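PDB 3EKI: high affinity transport system protein p37 from Mycoplasma hyorhinis, which binds thiamine diphosphate outside the cell, probably as the substrate-binding lipoprotein of a high-affinity transport system. Local coordinates for residues A[340-345]-A[395-400]; A[148-153]-A[209-214]; A[108-113]-A[123-128]. One frame throughout, in Å; residues are numbered along the deposited sequence.

Contact 1 of 3, residues A[340-345]-A[395-400]; sequences PIPYDV and VEVYEK. With TPP (thiamine diphosphate), chain B.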
ATOM      1  N   PRO A 340      -4.143  10.871   2.825  1.00  6.74           N
ATOM      2  CA  PRO A 340      -2.986   9.974   2.966  1.00  6.75           C
ATOM      3  C   PRO A 340      -2.886   9.231   4.289  1.00  5.99           C
ATOM      4  O   PRO A 340      -3.261   9.774   5.330  1.00  7.24           O
ATOM      5  CB  PRO A 340      -1.871  11.006   2.878  1.00  7.43           C
ATOM      6  CG  PRO A 340      -2.408  12.187   3.620  1.00  8.23           C
ATOM      7  CD  PRO A 340      -3.887  12.220   3.311  1.00  8.50           C
ATOM      8  N   ILE A 341      -2.354   8.000   4.201  1.00  4.09           N
ATOM      9  CA  ILE A 341      -2.093   7.239   5.445  1.00  3.51           C
ATOM     10  C   ILE A 341      -0.702   6.642   5.384  1.00  5.79           C
ATOM     11  O   ILE A 341      -0.082   6.609   4.320  1.00  6.56           O
ATOM     12  CB  ILE A 341      -3.133   6.135   5.666  1.00  6.87           C
ATOM     13  CG1 ILE A 341      -3.145   5.042   4.606  1.00  6.41           C
ATOM     14  CG2 ILE A 341      -4.515   6.772   5.830  1.00  8.53           C
ATOM     15  CD1 ILE A 341      -4.043   3.859   4.915  1.00 11.01           C
ATOM     16  N   PRO A 342      -0.120   6.186   6.488  1.00  5.12           N
ATOM     17  CA  PRO A 342       1.274   5.730   6.421  1.00  7.40           C
ATOM     18  C   PRO A 342       1.498   4.470   5.600  1.00  4.53           C
ATOM     19  O   PRO A 342       0.608   3.653   5.462  1.00  5.96           O
ATOM     20  CB  PRO A 342       1.588   5.411   7.893  1.00  6.99           C
ATOM     21  CG  PRO A 342       0.626   6.294   8.650  1.00 10.10           C
ATOM     22  CD  PRO A 342      -0.672   6.137   7.854  1.00  8.47           C
ATOM     23  N   TYR A 343       2.713   4.350   5.060  1.00  7.08           N
ATOM     24  CA  TYR A 343       3.088   3.107   4.397  1.00  7.88           C
ATOM     25  C   TYR A 343       3.185   1.996   5.445  1.00 10.25           C
ATOM     26  O   TYR A 343       2.844   2.207   6.610  1.00  9.29           O
ATOM     27  CB  TYR A 343       4.388   3.259   3.600  1.00  6.93           C
ATOM     28  CG  TYR A 343       4.345   2.661   2.222  1.00  5.23           C
ATOM     29  CD1 TYR A 343       5.159   1.633   1.805  1.00  8.67           C
ATOM     30  CD2 TYR A 343       3.427   3.136   1.278  1.00 10.45           C
ATOM     31  CE1 TYR A 343       5.085   1.100   0.526  1.00  8.55           C
ATOM     32  CE2 TYR A 343       3.355   2.621   0.009  1.00 12.78           C
ATOM     33  CZ  TYR A 343       4.184   1.599  -0.381  1.00  9.97           C
ATOM     34  OH  TYR A 343       4.104   1.077  -1.661  1.00 13.47           O
ATOM     35  N   ASP A 344       3.624   0.811   5.047  1.00  8.19           N
ATOM     36  CA  ASP A 344       3.521  -0.370   5.901  1.00  5.61           C
ATOM     37  C   ASP A 344       4.415  -0.252   7.141  1.00  6.74           C
ATOM     38  O   ASP A 344       5.414   0.452   7.147  1.00  6.46           O
ATOM     39  CB  ASP A 344       3.859  -1.605   5.094  1.00  7.35           C
ATOM     40  CG  ASP A 344       2.818  -2.019   4.075  1.00 15.26           C
ATOM     41  OD1 ASP A 344       1.909  -1.195   3.808  1.00 10.64           O
ATOM     42  OD2 ASP A 344       2.922  -3.159   3.557  1.00 13.79           O
ATOM     43  N   VAL A 345       3.978  -0.967   8.159  1.00  7.49           N
ATOM     44  CA  VAL A 345       4.617  -0.945   9.474  1.00  5.86           C
ATOM     45  C   VAL A 345       5.104  -2.328   9.867  1.00  3.79           C
ATOM     46  O   VAL A 345       4.422  -3.337   9.755  1.00  5.65           O
ATOM     47  CB  VAL A 345       3.616  -0.429  10.523  1.00  7.90           C
ATOM     48  CG1 VAL A 345       4.148  -0.606  11.932  1.00  5.94           C
ATOM     49  CG2 VAL A 345       3.281   1.039  10.241  1.00 11.65           C
ATOM     50  N   VAL A 395      -1.312   6.102  14.184  1.00  9.45           N
ATOM     51  CA  VAL A 395      -2.725   6.071  14.494  1.00 10.13           C
ATOM     52  C   VAL A 395      -3.404   7.409  14.158  1.00  9.11           C
ATOM     53  O   VAL A 395      -4.393   7.438  13.535  1.00 12.16           O
ATOM     54  CB  VAL A 395      -3.059   5.733  16.015  1.00  9.40           C
ATOM     55  CG1 VAL A 395      -4.511   5.854  16.256  1.00 11.90           C
ATOM     56  CG2 VAL A 395      -2.575   4.382  16.360  1.00  9.29           C
ATOM     57  N   GLU A 396      -2.820   8.486  14.609  1.00 12.52           N
ATOM     58  CA  GLU A 396      -3.463   9.785  14.389  1.00 11.86           C
ATOM     59  C   GLU A 396      -3.466  10.088  12.890  1.00 12.25           C
ATOM     60  O   GLU A 396      -4.300  10.743  12.453  1.00 10.55           O
ATOM     61  CB  GLU A 396      -2.805  10.940  15.151  1.00 12.84           C
ATOM     62  CG  GLU A 396      -3.162  10.916  16.574  1.00 19.53           C
ATOM     63  CD  GLU A 396      -2.346  11.823  17.407  1.00 24.61           C
ATOM     64  OE1 GLU A 396      -1.588  12.596  16.918  1.00 29.41           O
ATOM     65  OE2 GLU A 396      -2.483  11.718  18.578  1.00 48.32           O
ATOM     66  N   VAL A 397      -2.487   9.643  12.168  1.00 10.80           N
ATOM     67  CA  VAL A 397      -2.455   9.969  10.770  1.00  8.45           C
ATOM     68  C   VAL A 397      -3.569   9.210  10.066  1.00 10.55           C
ATOM     69  O   VAL A 397      -4.224   9.747   9.245  1.00 11.61           O
ATOM     70  CB  VAL A 397      -1.086   9.584  10.163  1.00  9.23           C
ATOM     71  CG1 VAL A 397      -0.959   9.768   8.590  1.00 10.75           C
ATOM     72  CG2 VAL A 397      -0.045  10.344  10.829  1.00 11.10           C
ATOM     73  N   TYR A 398      -3.705   7.931  10.382  1.00  7.61           N
ATOM     74  CA  TYR A 398      -4.755   7.109   9.809  1.00  7.56           C
ATOM     75  C   TYR A 398      -6.133   7.664  10.158  1.00 12.78           C
ATOM     76  O   TYR A 398      -6.984   7.755   9.262  1.00 11.22           O
ATOM     77  CB  TYR A 398      -4.639   5.669  10.276  1.00  9.38           C
ATOM     78  CG  TYR A 398      -5.785   4.756   9.918  1.00 10.15           C
ATOM     79  CD1 TYR A 398      -5.876   4.193   8.649  1.00  8.64           C
ATOM     80  CD2 TYR A 398      -6.785   4.441  10.839  1.00 12.50           C
ATOM     81  CE1 TYR A 398      -6.931   3.352   8.323  1.00 10.52           C
ATOM     82  CE2 TYR A 398      -7.832   3.617  10.524  1.00 10.48           C
ATOM     83  CZ  TYR A 398      -7.897   3.070   9.267  1.00 12.81           C
ATOM     84  OH  TYR A 398      -8.951   2.239   8.950  1.00 14.23           O
ATOM     85  N   GLU A 399      -6.317   8.023  11.433  1.00 10.07           N
ATOM     86  CA  GLU A 399      -7.644   8.485  11.850  1.00 10.38           C
ATOM     87  C   GLU A 399      -8.007   9.790  11.138  1.00 12.76           C
ATOM     88  O   GLU A 399      -9.188   9.935  10.790  1.00 13.06           O
ATOM     89  CB  GLU A 399      -7.724   8.617  13.364  1.00 17.66           C
ATOM     90  CG  GLU A 399      -7.772   7.304  14.121  1.00 16.51           C
ATOM     91  CD  GLU A 399      -8.789   6.271  13.725  1.00 28.06           C
ATOM     92  OE1 GLU A 399      -8.486   5.054  13.793  1.00 31.51           O
ATOM     93  OE2 GLU A 399      -9.925   6.632  13.336  1.00 43.89           O
ATOM     94  N   LYS A 400      -7.066  10.688  10.926  1.00 10.07           N
ATOM     95  CA  LYS A 400      -7.382  11.944  10.240  1.00 15.75           C
ATOM     96  C   LYS A 400      -7.832  11.642   8.804  1.00 12.88           C
ATOM     97  O   LYS A 400      -8.695  12.351   8.283  1.00 13.19           O
ATOM     98  CB  LYS A 400      -6.222  12.933  10.234  1.00 13.07           C
ATOM     99  CG  LYS A 400      -6.494  14.218   9.483  1.00 16.09           C
ATOM    100  CD  LYS A 400      -5.301  15.169   9.536  1.00 24.72           C
ATOM    101  CE  LYS A 400      -5.643  16.476   8.825  1.00 24.53           C
ATOM    102  NZ  LYS A 400      -4.601  17.503   9.085  1.00 33.05           N
TER
HETATM  103  N1' TPP B 551       5.220  -0.755  -5.283  1.00 14.65           N
HETATM  104  C2' TPP B 551       5.619  -1.986  -5.687  1.00 11.40           C
HETATM  105  CM2 TPP B 551       6.959  -2.122  -6.419  1.00 16.89           C
HETATM  106  N3' TPP B 551       4.862  -3.070  -5.439  1.00 17.19           N
HETATM  107  C4' TPP B 551       3.733  -2.935  -4.693  1.00 28.05           C
HETATM  108  N4' TPP B 551       3.043  -4.037  -4.386  1.00 35.76           N
HETATM  109  C5' TPP B 551       3.271  -1.666  -4.316  1.00 14.42           C
HETATM  110  C6' TPP B 551       4.066  -0.575  -4.648  1.00 12.48           C
HETATM  111  C7' TPP B 551       1.966  -1.392  -3.555  1.00 15.52           C
HETATM  112  N3  TPP B 551       2.059  -1.413  -2.084  1.00 24.69           N
HETATM  113  C2  TPP B 551       2.909  -2.163  -1.383  1.00 26.24           C
HETATM  114  S1  TPP B 551       2.691  -1.846   0.323  1.00 13.23           S
HETATM  115  C5  TPP B 551       1.404  -0.704   0.016  1.00  9.96           C
HETATM  116  C4  TPP B 551       1.151  -0.712  -1.342  1.00 11.34           C
HETATM  117  CM4 TPP B 551       0.230   0.337  -2.002  1.00 10.55           C
HETATM  118  C6  TPP B 551       0.594   0.000   1.110  1.00  9.24           C
HETATM  119  C7  TPP B 551      -0.410  -0.967   1.741  1.00  7.67           C
HETATM  120  O7  TPP B 551      -1.370  -1.365   0.741  1.00 10.59           O
HETATM  121  PA  TPP B 551      -2.240  -2.695   0.791  1.00 11.24           P
HETATM  122  O1A TPP B 551      -2.845  -2.908  -0.547  1.00 12.87           O
HETATM  123  O2A TPP B 551      -1.414  -3.842   1.300  1.00 14.10           O
HETATM  124  O3A TPP B 551      -3.325  -2.511   1.920  1.00  7.56           O
HETATM  125  PB  TPP B 551      -4.776  -1.842   1.753  1.00  8.38           P
HETATM  126  O1B TPP B 551      -4.635  -0.404   1.358  1.00  7.46           O
HETATM  127  O2B TPP B 551      -5.421  -2.003   3.187  1.00  9.80           O
HETATM  128  O3B TPP B 551      -5.654  -2.706   0.751  1.00  9.52           O
HETATM  129  O   HOH W   1      -3.679  11.748   7.304  1.00 10.24           O
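One water joins P340 and V397, and with them a loop and a helix: it donates to P340 O and to V397 O, at 2.8 Å in each case. No direct hydrogen bond crosses between 340-345 and 395-400; around the water the contact is apolar. The pyrrolidine of P342 and the side chain of V397 lie alongside each other, running opposite ways, with V397 CG1 3.7 Å from P342 CD and almost as near CG. This methyl stands anti to the backbone N (chi1 175°), which carries it to the proline. Beside this pair, I341 and Y398 point the same way, and I341 CG2 meets the ring at an oblique angle, 4.1 Å from Y398 CD1. The phenol end of Y398 passes beyond the loop to a hydrogen bond with E132.

On the ligand side of the same loop, the Y343 ring lies against thiamine diphosphate, with its CZ 3.6 Å from C5 of the ligand and its OH 3.2 Å from N3. D344 brings OD1 to 3.1 Å from ligand C7, while its OD2, held by Y381 OH, lies 3.5 Å from S1 of the thiazolium ring. A carboxylate so close would probably help to balance that ring's positive charge, so the loop pairs an oily back, resting on helix 390-402, with a front suited to a cationic aromatic ligand.

Contact 2 of 3, residues A[148-153]-A[209-214]; sequences TTNSFV and TVQANF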
ATOM      1  N   THR A 148       8.997   3.521   4.119  1.00 10.82           N
ATOM      2  CA  THR A 148       8.744   4.677   3.257  1.00  7.26           C
ATOM      3  C   THR A 148       8.890   4.211   1.816  1.00 10.77           C
ATOM      4  O   THR A 148       9.501   3.185   1.515  1.00  7.01           O
ATOM      5  CB  THR A 148       9.662   5.875   3.530  1.00  8.36           C
ATOM      6  OG1 THR A 148      11.024   5.500   3.212  1.00 12.53           O
ATOM      7  CG2 THR A 148       9.642   6.315   4.982  1.00 14.85           C
ATOM      8  N   THR A 149       8.297   4.946   0.879  1.00 11.27           N
ATOM      9  CA  THR A 149       8.362   4.562  -0.537  1.00 10.75           C
ATOM     10  C   THR A 149       8.826   5.746  -1.372  1.00  6.98           C
ATOM     11  O   THR A 149       8.588   6.888  -0.967  1.00  9.50           O
ATOM     12  CB  THR A 149       6.971   4.030  -0.942  1.00 12.77           C
ATOM     13  OG1 THR A 149       7.016   3.390  -2.219  1.00 10.54           O
ATOM     14  CG2 THR A 149       5.931   5.137  -1.055  1.00 10.90           C
ATOM     15  N   ASN A 150       9.461   5.501  -2.503  1.00  9.19           N
ATOM     16  CA  ASN A 150       9.793   6.538  -3.475  1.00  7.17           C
ATOM     17  C   ASN A 150       8.515   7.318  -3.800  1.00  5.69           C
ATOM     18  O   ASN A 150       7.523   6.681  -4.128  1.00  8.20           O
ATOM     19  CB  ASN A 150      10.398   5.952  -4.745  1.00  9.23           C
ATOM     20  CG  ASN A 150      11.790   5.364  -4.577  1.00 13.48           C
ATOM     21  OD1 ASN A 150      12.504   5.722  -3.635  1.00 14.46           O
ATOM     22  ND2 ASN A 150      12.167   4.499  -5.503  1.00 16.75           N
ATOM     23  N   SER A 151       8.565   8.641  -3.682  1.00 11.92           N
ATOM     24  CA  SER A 151       7.425   9.492  -4.016  1.00 11.75           C
ATOM     25  C   SER A 151       7.085   9.376  -5.487  1.00 11.22           C
ATOM     26  O   SER A 151       7.947   9.169  -6.331  1.00  9.57           O
ATOM     27  CB  SER A 151       7.713  10.953  -3.635  1.00 14.46           C
ATOM     28  OG  SER A 151       8.629  11.526  -4.566  1.00 13.22           O
ATOM     29  N   PHE A 152       5.804   9.475  -5.829  1.00  8.76           N
ATOM     30  CA  PHE A 152       5.411   9.674  -7.210  1.00  7.80           C
ATOM     31  C   PHE A 152       5.707  11.116  -7.623  1.00 11.23           C
ATOM     32  O   PHE A 152       5.605  12.055  -6.820  1.00 11.77           O
ATOM     33  CB  PHE A 152       3.922   9.397  -7.332  1.00  9.01           C
ATOM     34  CG  PHE A 152       3.432   7.975  -7.233  1.00  7.34           C
ATOM     35  CD1 PHE A 152       3.869   6.949  -8.059  1.00  6.66           C
ATOM     36  CD2 PHE A 152       2.488   7.663  -6.262  1.00 10.20           C
ATOM     37  CE1 PHE A 152       3.353   5.670  -7.937  1.00  9.83           C
ATOM     38  CE2 PHE A 152       1.956   6.396  -6.144  1.00  7.63           C
ATOM     39  CZ  PHE A 152       2.396   5.393  -6.984  1.00 12.11           C
ATOM     40  N   VAL A 153       6.061  11.303  -8.894  1.00  9.65           N
ATOM     41  CA  VAL A 153       6.312  12.657  -9.361  1.00 10.76           C
ATOM     42  C   VAL A 153       5.097  13.566  -9.202  1.00 11.22           C
ATOM     43  O   VAL A 153       5.333  14.764  -9.099  1.00 16.67           O
ATOM     44  CB  VAL A 153       6.763  12.662 -10.819  1.00 10.34           C
ATOM     45  CG1 VAL A 153       8.147  12.002 -10.849  1.00 17.88           C
ATOM     46  CG2 VAL A 153       5.796  11.949 -11.718  1.00 10.73           C
ATOM     47  N   THR A 209      14.355  10.780  -4.939  1.00 18.17           N
ATOM     48  CA  THR A 209      15.127  11.594  -3.999  1.00 17.35           C
ATOM     49  C   THR A 209      14.242  12.086  -2.870  1.00 19.24           C
ATOM     50  O   THR A 209      14.709  12.666  -1.900  1.00 24.52           O
ATOM     51  CB  THR A 209      15.805  12.786  -4.683  1.00 20.56           C
ATOM     52  OG1 THR A 209      14.830  13.710  -5.189  1.00 27.37           O
ATOM     53  CG2 THR A 209      16.612  12.329  -5.897  1.00 23.22           C
ATOM     54  N   VAL A 210      12.939  11.847  -3.023  1.00 15.03           N
ATOM     55  CA  VAL A 210      12.000  12.209  -1.979  1.00 17.28           C
ATOM     56  C   VAL A 210      11.253  10.963  -1.505  1.00 14.10           C
ATOM     57  O   VAL A 210      10.531  10.346  -2.273  1.00 15.08           O
ATOM     58  CB  VAL A 210      10.973  13.262  -2.429  1.00 17.35           C
ATOM     59  CG1 VAL A 210       9.948  13.502  -1.322  1.00 25.71           C
ATOM     60  CG2 VAL A 210      11.674  14.559  -2.783  1.00 16.58           C
ATOM     61  N   GLN A 211      11.435  10.623  -0.230  1.00 16.04           N
ATOM     62  CA  GLN A 211      10.694   9.516   0.349  1.00 19.75           C
ATOM     63  C   GLN A 211       9.340   9.989   0.869  1.00 14.85           C
ATOM     64  O   GLN A 211       9.247  10.982   1.582  1.00 21.10           O
ATOM     65  CB  GLN A 211      11.468   8.865   1.492  1.00 21.33           C
ATOM     66  CG  GLN A 211      12.715   8.129   0.991  1.00 15.50           C
ATOM     67  CD  GLN A 211      12.369   6.952   0.120  1.00 10.77           C
ATOM     68  OE1 GLN A 211      11.719   5.998   0.565  1.00 10.00           O
ATOM     69  NE2 GLN A 211      12.779   6.980  -1.145  1.00 11.89           N
ATOM     70  N   ALA A 212       8.326   9.235   0.495  1.00  9.33           N
ATOM     71  CA  ALA A 212       6.986   9.442   0.996  1.00 10.22           C
ATOM     72  C   ALA A 212       6.705   8.450   2.127  1.00 10.49           C
ATOM     73  O   ALA A 212       6.784   7.242   1.940  1.00 11.20           O
ATOM     74  CB  ALA A 212       5.991   9.283  -0.129  1.00 11.11           C
ATOM     75  N   ASN A 213       6.368   9.004   3.283  1.00  9.73           N
ATOM     76  CA  ASN A 213       5.919   8.252   4.436  1.00  9.73           C
ATOM     77  C   ASN A 213       4.398   8.111   4.466  1.00  7.00           C
ATOM     78  O   ASN A 213       3.746   8.164   5.503  1.00 11.16           O
ATOM     79  CB  ASN A 213       6.448   8.915   5.701  1.00  9.76           C
ATOM     80  CG  ASN A 213       5.892  10.308   5.894  1.00 16.81           C
ATOM     81  OD1 ASN A 213       5.438  10.942   4.933  1.00 17.69           O
ATOM     82  ND2 ASN A 213       5.965  10.733   7.137  1.00 19.08           N
ATOM     83  N   PHE A 214       3.872   7.902   3.252  1.00  6.06           N
ATOM     84  CA  PHE A 214       2.431   7.772   3.096  1.00  4.28           C
ATOM     85  C   PHE A 214       2.088   7.154   1.747  1.00  7.24           C
ATOM     86  O   PHE A 214       2.932   7.094   0.842  1.00  6.99           O
ATOM     87  CB  PHE A 214       1.795   9.158   3.204  1.00  6.28           C
ATOM     88  CG  PHE A 214       2.186  10.070   2.043  1.00  8.40           C
ATOM     89  CD1 PHE A 214       1.447  10.221   0.877  1.00 12.58           C
ATOM     90  CD2 PHE A 214       3.359  10.805   2.129  1.00  9.56           C
ATOM     91  CE1 PHE A 214       1.880  11.014  -0.166  1.00 12.26           C
ATOM     92  CE2 PHE A 214       3.798  11.616   1.114  1.00 10.64           C
ATOM     93  CZ  PHE A 214       3.053  11.728  -0.028  1.00  9.77           C
TER
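T149 and A212 form an antiparallel hydrogen-bonded pair, and here the two segments are most closely joined: T149 N reaches A212 O at 2.9 Å and A212 N returns to T149 O at 2.8 Å, both nearly straight. A third backbone bond, from S151 N to V210 O at 3.0 Å, continues the ladder. The A212 methyl fills in beside it, 4.1 Å from S151 CA, and S151 OG turns to D207 O. At the far end T148 CG2 touches N213 CB only lightly, at 4.2 Å.

Q211, by contrast, lies at the partly exposed rim, where its amide makes the side-chain bonds. N150 and Q211 are a non-hydrogen-bonded pair whose side chains start out diverging, yet Q211 bends back at its second torsion (chi2 -65°) and lays its amide over the strand. T148 OG1 donates to a lone pair of Q211 OE1, in the plane of that carbonyl, at 2.8 Å. From the other end of the amide, Q211 NE2 donates to N150 OD1, also at 2.8 Å though more bent (142° at the hydrogen), with the two amide planes 80° apart. Bonds at both ends of the Q211 amide limit its rotation and are consistent with the orientation modelled.

T149 and A212 share a face of the sheet, and the T149 side chain comes about 5 Å from thiamine diphosphate, its OG1 bonded to G380 O. Beyond T148 and N213 lies K385 of strand 383-386, which pairs with the same long strand 141-152 as does 211-212.

Contact 3 of 3, residues A[108-113]-A[123-128]; sequences VLLNNL and GINASG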
ATOM      1  N   VAL A 108      -3.541 -13.795   9.294  1.00 13.93           N
ATOM      2  CA  VAL A 108      -2.680 -14.832   9.855  1.00 16.86           C
ATOM      3  C   VAL A 108      -1.437 -14.197  10.465  1.00 15.18           C
ATOM      4  O   VAL A 108      -0.954 -14.635  11.510  1.00 13.92           O
ATOM      5  CB  VAL A 108      -2.278 -15.870   8.797  1.00 15.74           C
ATOM      6  CG1 VAL A 108      -1.364 -16.927   9.389  1.00 15.77           C
ATOM      7  CG2 VAL A 108      -3.529 -16.507   8.200  1.00 16.25           C
ATOM      8  N   LEU A 109      -0.901 -13.162   9.836  1.00 12.31           N
ATOM      9  CA  LEU A 109       0.309 -12.557  10.392  1.00 10.88           C
ATOM     10  C   LEU A 109       0.036 -11.974  11.754  1.00  9.93           C
ATOM     11  O   LEU A 109       0.755 -12.198  12.734  1.00 10.61           O
ATOM     12  CB  LEU A 109       0.845 -11.449   9.489  1.00 10.82           C
ATOM     13  CG  LEU A 109       2.126 -10.785  10.006  1.00 11.19           C
ATOM     14  CD1 LEU A 109       3.297 -11.726   9.721  1.00 14.38           C
ATOM     15  CD2 LEU A 109       2.356  -9.427   9.386  1.00 11.48           C
ATOM     16  N   LEU A 110      -1.037 -11.168  11.812  1.00  9.64           N
ATOM     17  CA  LEU A 110      -1.299 -10.468  13.063  1.00  9.81           C
ATOM     18  C   LEU A 110      -1.784 -11.441  14.130  1.00 14.74           C
ATOM     19  O   LEU A 110      -1.363 -11.282  15.269  1.00 10.90           O
ATOM     20  CB  LEU A 110      -2.285  -9.326  12.876  1.00 10.89           C
ATOM     21  CG  LEU A 110      -1.858  -8.243  11.883  1.00 11.87           C
ATOM     22  CD1 LEU A 110      -2.961  -7.201  11.805  1.00 17.17           C
ATOM     23  CD2 LEU A 110      -0.514  -7.635  12.251  1.00 13.19           C
ATOM     24  N   ASN A 111      -2.617 -12.406  13.756  1.00 12.07           N
ATOM     25  CA  ASN A 111      -3.019 -13.378  14.774  1.00 11.14           C
ATOM     26  C   ASN A 111      -1.824 -14.173  15.281  1.00 10.71           C
ATOM     27  O   ASN A 111      -1.704 -14.453  16.470  1.00 11.78           O
ATOM     28  CB  ASN A 111      -4.040 -14.343  14.194  1.00 14.68           C
ATOM     29  CG  ASN A 111      -5.410 -13.765  13.928  1.00 21.06           C
ATOM     30  OD1 ASN A 111      -5.731 -12.660  14.348  1.00 22.32           O
ATOM     31  ND2 ASN A 111      -6.219 -14.542  13.212  1.00 24.08           N
ATOM     32  N   ASN A 112      -0.945 -14.573  14.366  1.00 10.76           N
ATOM     33  CA  ASN A 112       0.163 -15.433  14.804  1.00 11.30           C
ATOM     34  C   ASN A 112       1.149 -14.612  15.614  1.00 13.08           C
ATOM     35  O   ASN A 112       1.692 -15.111  16.594  1.00 13.99           O
ATOM     36  CB  ASN A 112       0.825 -16.108  13.622  1.00 13.88           C
ATOM     37  CG  ASN A 112       0.119 -17.340  13.106  1.00 25.67           C
ATOM     38  OD1 ASN A 112      -1.055 -17.601  13.381  1.00 26.45           O
ATOM     39  ND2 ASN A 112       0.846 -18.124  12.315  1.00 43.89           N
ATOM     40  N   LEU A 113       1.387 -13.358  15.249  1.00 10.82           N
ATOM     41  CA  LEU A 113       2.265 -12.549  16.087  1.00  9.08           C
ATOM     42  C   LEU A 113       1.677 -12.344  17.476  1.00 12.44           C
ATOM     43  O   LEU A 113       2.402 -12.227  18.474  1.00 11.11           O
ATOM     44  CB  LEU A 113       2.516 -11.190  15.446  1.00  9.33           C
ATOM     45  CG  LEU A 113       3.454 -11.158  14.240  1.00  8.44           C
ATOM     46  CD1 LEU A 113       3.445  -9.766  13.612  1.00 12.13           C
ATOM     47  CD2 LEU A 113       4.867 -11.559  14.617  1.00 11.45           C
ATOM     48  N   GLY A 123       6.839  -9.145  11.331  1.00  5.85           N
ATOM     49  CA  GLY A 123       6.429  -9.021   9.920  1.00  7.97           C
ATOM     50  C   GLY A 123       6.026  -7.600   9.610  1.00  7.84           C
ATOM     51  O   GLY A 123       5.982  -6.739  10.486  1.00 11.08           O
ATOM     52  N   ILE A 124       5.763  -7.300   8.334  1.00  8.29           N
ATOM     53  CA  ILE A 124       5.425  -5.945   7.907  1.00  5.97           C
ATOM     54  C   ILE A 124       3.999  -5.934   7.344  1.00  8.92           C
ATOM     55  O   ILE A 124       3.715  -6.792   6.504  1.00 10.05           O
ATOM     56  CB  ILE A 124       6.454  -5.438   6.892  1.00  8.14           C
ATOM     57  CG1 ILE A 124       7.867  -5.457   7.475  1.00 10.58           C
ATOM     58  CG2 ILE A 124       6.050  -4.065   6.394  1.00  9.38           C
ATOM     59  CD1 ILE A 124       8.985  -5.182   6.490  1.00 10.66           C
ATOM     60  N   ASN A 125       3.183  -5.036   7.883  1.00  7.45           N
ATOM     61  CA  ASN A 125       1.750  -5.026   7.669  1.00  9.90           C
ATOM     62  C   ASN A 125       1.270  -3.664   7.186  1.00  6.44           C
ATOM     63  O   ASN A 125       1.839  -2.650   7.534  1.00  8.22           O
ATOM     64  CB  ASN A 125       0.971  -5.361   8.956  1.00  8.47           C
ATOM     65  CG  ASN A 125      -0.374  -5.995   8.693  1.00 11.70           C
ATOM     66  OD1 ASN A 125      -0.481  -7.209   8.536  1.00 12.35           O
ATOM     67  ND2 ASN A 125      -1.466  -5.233   8.631  1.00 12.40           N
ATOM     68  N   ALA A 126       0.174  -3.718   6.425  1.00  9.06           N
ATOM     69  CA  ALA A 126      -0.446  -2.444   6.040  1.00  8.26           C
ATOM     70  C   ALA A 126      -0.815  -1.666   7.295  1.00  8.35           C
ATOM     71  O   ALA A 126      -1.321  -2.265   8.255  1.00  7.71           O
ATOM     72  CB  ALA A 126      -1.653  -2.728   5.169  1.00  8.48           C
ATOM     73  N   SER A 127      -0.571  -0.359   7.289  1.00  6.63           N
ATOM     74  CA  SER A 127      -0.795   0.444   8.475  1.00  6.24           C
ATOM     75  C   SER A 127      -2.241   0.507   8.942  1.00  8.47           C
ATOM     76  O   SER A 127      -2.576   0.375  10.125  1.00  8.67           O
ATOM     77  CB  SER A 127      -0.267   1.866   8.221  1.00 12.19           C
ATOM     78  OG  SER A 127      -1.063   2.555   7.257  1.00  9.49           O
ATOM     79  N   GLY A 128      -3.188   0.715   8.013  1.00 11.13           N
ATOM     80  CA  GLY A 128      -4.575   0.847   8.455  1.00  6.29           C
ATOM     81  C   GLY A 128      -5.079  -0.407   9.117  1.00  8.21           C
ATOM     82  O   GLY A 128      -5.685  -0.404  10.188  1.00 10.30           O
TER
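L109 and L110 bring three methyl groups up to the amide of N125. CD2 of L109 and CD2 of L110 each stop 3.7 Å from N125 OD1, and L110 CD1 lies 4.0 Å from ND2. L110 comes at the amide from the helix side, with CG and both methyls near it, whereas L109 runs alongside it, its CD2 4.1 Å from G123 C. With no side chain on G123, L109 CD1 can settle 4.1 Å from G123 CA, and L113 CD1 approaches G123 N from the next turn of the helix. No hydrogen bond passes between the segments, so the helix rests on the strand through leucine side chains alone.

The CA-CB bond of N125 points at the helix, and a chi1 of -153°, roughly trans to N, sets the amide beside the leucines. ND2 donates to A126 O at 3.0 Å from within the plane of that carbonyl, meeting one of its lone pairs. This is a helix laid over a sheet, within a lobe of a protein assigned to the periplasmic-binding-protein clan: the axes of 108-113 and 123-125 pass 9.5 Å apart at 131°. The chain leaves the strand through A126, the N-cap of helix 127-136 and a residue touching thiamine diphosphate.

Farther out, G123 and N125 are bonded through their backbones to V347 and V345 of the adjoining strand. L110 also packs on L130 and F133 of helix 127-136 and on I141, while L109 reaches I103 of strand 97-103.

How the contacts relate
Contacts 1 and 3 are buried; contact 2 is only partly so, and it alone depends on direct hydrogen bonds, through backbone, amide and hydroxyl groups. The other two are apolar, contact 1 adding a bridging water and contact 3 an asparagine amide among leucines. Contacts 1 and 3 share a seam: V345 N bonds N125 O, and S127 OG bonds P342 O. On its other flank the loop of contact 1 meets contact 2, with Y343 against T149 and F214 against P340 and I341. Contacts 2 and 3 do not touch, their nearest atoms about 8 Å apart, yet strands of one antiparallel sheet run through both, and all three bring residues to or near the thiamine diphosphate.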